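Local coordinates for protein serine protease inhibitor (Schistosoma haematobium, PDB 3STO) that is a blood-fluke serpin that probably inhibits serine proteases, at residues T23-T31 / E271-L279. Sequence-based numbering, arbitrary orientation.
Sequences THAYLSTVT and ELLNGNKVL
His24 swings its ring across to the loop that follows helix 269-273 because CG lies anti to the backbone N (chi1 -172°). Asn276 meets it with CG beside its own backbone N (chi1 -68°). His24 NE2 then donates to Asn276 OD1 at 3.1 Å, the one hydrogen bond between 23-31 and 271-279. It is nearly straight, at 170°, and lies in both the ring plane and the carbonyl plane of the amide. The two planes stand almost perpendicular. Gly275 O sits over one face of the same ring, toward its rim, 3.4 Å from His24 CD2.

The amide of Asn276 is held from its other end as well, since ND2 donates to Glu271 OE1 at 2.7 Å. This is consistent with the oxygen end facing the histidine. Asn274 OD1 accepts from Asn276 N at 2.8 Å and closes an Asx turn. Gly275, the first residue to leave helical phi/psi, has positive phi and packs close to helix 18-30.

One turn further along helix 18-30, Leu27 CB lies 3.6 Å from Asn274 O. Thr31 OG1 touches Asn274 CB at 3.4 Å and also donates to Leu27 O. Its methyl, CG2, meets the end of Leu273, 4.1 Å from CG. Leu273 continues inward onto Ala396 and Lys398 of strand 392-399, while Thr23 touches Met392 of that strand.

The contact is polar at His24 and Asn276 and apolar where Thr31 CG2 meets Leu273. It packs helix A of the serpin fold and the Asx turn after helix 269-273 together alongside β-sheet B, which includes strands 381-387 and 392-399.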
loop_
_atom_site.group_PDB
_atom_site.type_symbol
_atom_site.label_atom_id
_atom_site.label_comp_id
_atom_site.label_asym_id
_atom_site.label_seq_id
_atom_site.Cartn_x
_atom_site.Cartn_y
_atom_site.Cartn_z
ATOM N N THR A 23 -6.559 0.468 -9.167
ATOM C CA THR A 23 -5.214 0.846 -8.757
ATOM C C THR A 23 -4.691 2.075 -9.498
ATOM O O THR A 23 -4.182 2.988 -8.883
ATOM C CB THR A 23 -4.238 -0.334 -8.883
ATOM O OG1 THR A 23 -4.558 -1.304 -7.870
ATOM C CG2 THR A 23 -2.858 0.160 -8.644
ATOM N N HIS A 24 -4.883 2.110 -10.806
ATOM C CA HIS A 24 -4.481 3.254 -11.613
ATOM C C HIS A 24 -5.238 4.538 -11.258
ATOM O O HIS A 24 -4.630 5.588 -11.103
ATOM C CB HIS A 24 -4.618 2.944 -13.120
ATOM C CG HIS A 24 -4.053 4.014 -14.005
ATOM N ND1 HIS A 24 -4.366 4.120 -15.344
ATOM C CD2 HIS A 24 -3.186 5.028 -13.732
ATOM C CE1 HIS A 24 -3.709 5.148 -15.865
ATOM N NE2 HIS A 24 -2.994 5.717 -14.908
ATOM N N ALA A 25 -6.557 4.435 -11.096
ATOM C CA ALA A 25 -7.384 5.587 -10.785
ATOM C C ALA A 25 -6.989 6.121 -9.438
ATOM O O ALA A 25 -6.880 7.342 -9.218
ATOM C CB ALA A 25 -8.882 5.202 -10.780
ATOM N N TYR A 26 -6.783 5.200 -8.516
ATOM C CA TYR A 26 -6.402 5.606 -7.187
ATOM C C TYR A 26 -5.010 6.307 -7.177
ATOM O O TYR A 26 -4.803 7.294 -6.476
ATOM C CB TYR A 26 -6.443 4.413 -6.255
ATOM C CG TYR A 26 -5.726 4.655 -4.971
ATOM C CD1 TYR A 26 -6.309 5.445 -3.979
ATOM C CD2 TYR A 26 -4.442 4.126 -4.746
ATOM C CE1 TYR A 26 -5.654 5.695 -2.774
ATOM C CE2 TYR A 26 -3.772 4.352 -3.543
ATOM C CZ TYR A 26 -4.394 5.146 -2.559
ATOM O OH TYR A 26 -3.787 5.394 -1.353
ATOM N N LEU A 27 -4.067 5.805 -7.963
ATOM C CA LEU A 27 -2.702 6.340 -7.910
ATOM C C LEU A 27 -2.568 7.677 -8.642
ATOM O O LEU A 27 -1.920 8.559 -8.130
ATOM C CB LEU A 27 -1.672 5.308 -8.392
ATOM C CG LEU A 27 -1.344 4.127 -7.472
ATOM C CD1 LEU A 27 -0.510 3.108 -8.203
ATOM C CD2 LEU A 27 -0.635 4.563 -6.212
ATOM N N SER A 28 -3.230 7.855 -9.789
ATOM C CA SER A 28 -3.189 9.155 -10.468
ATOM C C SER A 28 -3.797 10.281 -9.683
ATOM O O SER A 28 -3.522 11.428 -9.966
ATOM C CB SER A 28 -3.840 9.152 -11.841
ATOM O OG SER A 28 -4.926 8.276 -11.871
ATOM N N THR A 29 -4.598 9.979 -8.682
ATOM C CA THR A 29 -5.238 11.050 -7.953
ATOM C C THR A 29 -4.476 11.338 -6.688
ATOM O O THR A 29 -4.137 12.475 -6.399
ATOM C CB THR A 29 -6.715 10.735 -7.609
ATOM O OG1 THR A 29 -7.464 10.623 -8.830
ATOM C CG2 THR A 29 -7.299 11.862 -6.731
ATOM N N VAL A 30 -4.198 10.292 -5.943
ATOM C CA VAL A 30 -3.628 10.440 -4.626
ATOM C C VAL A 30 -2.193 10.981 -4.690
ATOM O O VAL A 30 -1.745 11.623 -3.759
ATOM C CB VAL A 30 -3.656 9.111 -3.867
ATOM C CG1 VAL A 30 -2.586 8.143 -4.399
ATOM C CG2 VAL A 30 -3.479 9.362 -2.377
ATOM N N THR A 31 -1.467 10.757 -5.782
ATOM C CA THR A 31 -0.062 11.186 -5.757
ATOM C C THR A 31 0.085 12.648 -6.126
ATOM O O THR A 31 1.112 13.254 -5.818
ATOM C CB THR A 31 0.902 10.314 -6.619
ATOM O OG1 THR A 31 0.617 10.491 -8.008
ATOM C CG2 THR A 31 0.816 8.830 -6.247
ATOM N N GLU A 271 5.638 9.210 -13.518
ATOM C CA GLU A 271 4.702 8.432 -14.291
ATOM C C GLU A 271 4.579 6.912 -13.898
ATOM O O GLU A 271 3.545 6.296 -14.100
ATOM C CB GLU A 271 4.985 8.645 -15.774
ATOM C CG GLU A 271 4.952 10.139 -16.182
ATOM C CD GLU A 271 3.701 10.903 -15.681
ATOM O OE1 GLU A 271 2.591 10.666 -16.217
ATOM O OE2 GLU A 271 3.823 11.743 -14.750
ATOM N N LEU A 272 5.613 6.324 -13.319
ATOM C CA LEU A 272 5.494 4.984 -12.769
ATOM C C LEU A 272 4.818 4.992 -11.406
ATOM O O LEU A 272 4.091 4.056 -11.089
ATOM C CB LEU A 272 6.860 4.296 -12.659
ATOM C CG LEU A 272 7.480 3.857 -13.980
ATOM C CD1 LEU A 272 8.943 3.639 -13.768
ATOM C CD2 LEU A 272 6.823 2.612 -14.485
ATOM N N LEU A 273 5.086 6.026 -10.599
ATOM C CA LEU A 273 4.434 6.168 -9.308
ATOM C C LEU A 273 2.917 6.433 -9.485
ATOM O O LEU A 273 2.090 5.837 -8.791
ATOM C CB LEU A 273 5.105 7.255 -8.457
ATOM C CG LEU A 273 4.524 7.384 -7.037
ATOM C CD1 LEU A 273 4.923 6.197 -6.169
ATOM C CD2 LEU A 273 4.921 8.704 -6.357
ATOM N N ASN A 274 2.541 7.297 -10.428
ATOM C CA ASN A 274 1.133 7.605 -10.605
ATOM C C ASN A 274 0.394 6.584 -11.494
ATOM O O ASN A 274 -0.819 6.655 -11.639
ATOM C CB ASN A 274 0.921 9.052 -11.091
ATOM C CG ASN A 274 1.409 9.286 -12.507
ATOM O OD1 ASN A 274 1.477 8.373 -13.323
ATOM N ND2 ASN A 274 1.759 10.526 -12.803
ATOM N N GLY A 275 1.134 5.636 -12.072
ATOM C CA GLY A 275 0.544 4.585 -12.879
ATOM C C GLY A 275 0.284 4.902 -14.355
ATOM O O GLY A 275 -0.195 4.049 -15.087
ATOM N N ASN A 276 0.599 6.112 -14.806
ATOM C CA ASN A 276 0.466 6.432 -16.225
ATOM C C ASN A 276 1.382 5.578 -17.072
ATOM O O ASN A 276 1.101 5.311 -18.238
ATOM C CB ASN A 276 0.737 7.921 -16.497
ATOM C CG ASN A 276 -0.341 8.825 -15.919
ATOM O OD1 ASN A 276 -1.405 8.355 -15.500
ATOM N ND2 ASN A 276 -0.065 10.117 -15.871
ATOM N N LYS A 277 2.506 5.179 -16.491
ATOM C CA LYS A 277 3.398 4.223 -17.118
ATOM C C LYS A 277 3.244 2.923 -16.354
ATOM O O LYS A 277 3.078 2.938 -15.133
ATOM C CB LYS A 277 4.823 4.703 -17.038
ATOM C CG LYS A 277 5.306 5.595 -18.177
ATOM C CD LYS A 277 6.672 6.224 -17.744
ATOM C CE LYS A 277 7.524 6.672 -18.914
ATOM N NZ LYS A 277 7.093 7.960 -19.494
ATOM N N VAL A 278 3.270 1.804 -17.071
ATOM C CA VAL A 278 2.940 0.498 -16.477
ATOM C C VAL A 278 4.200 -0.211 -15.998
ATOM O O VAL A 278 5.034 -0.605 -16.811
ATOM C CB VAL A 278 2.168 -0.393 -17.485
ATOM C CG1 VAL A 278 1.835 -1.734 -16.884
ATOM C CG2 VAL A 278 0.911 0.308 -17.909
ATOM N N LEU A 279 4.328 -0.354 -14.682
ATOM C CA LEU A 279 5.548 -0.847 -14.065
ATOM C C LEU A 279 5.991 -2.198 -14.623
ATOM O O LEU A 279 7.174 -2.399 -14.931
ATOM C CB LEU A 279 5.403 -0.923 -12.528
ATOM C CG LEU A 279 6.665 -1.316 -11.695
ATOM C CD1 LEU A 279 7.923 -0.457 -11.975
ATOM C CD2 LEU A 279 6.360 -1.302 -10.195
#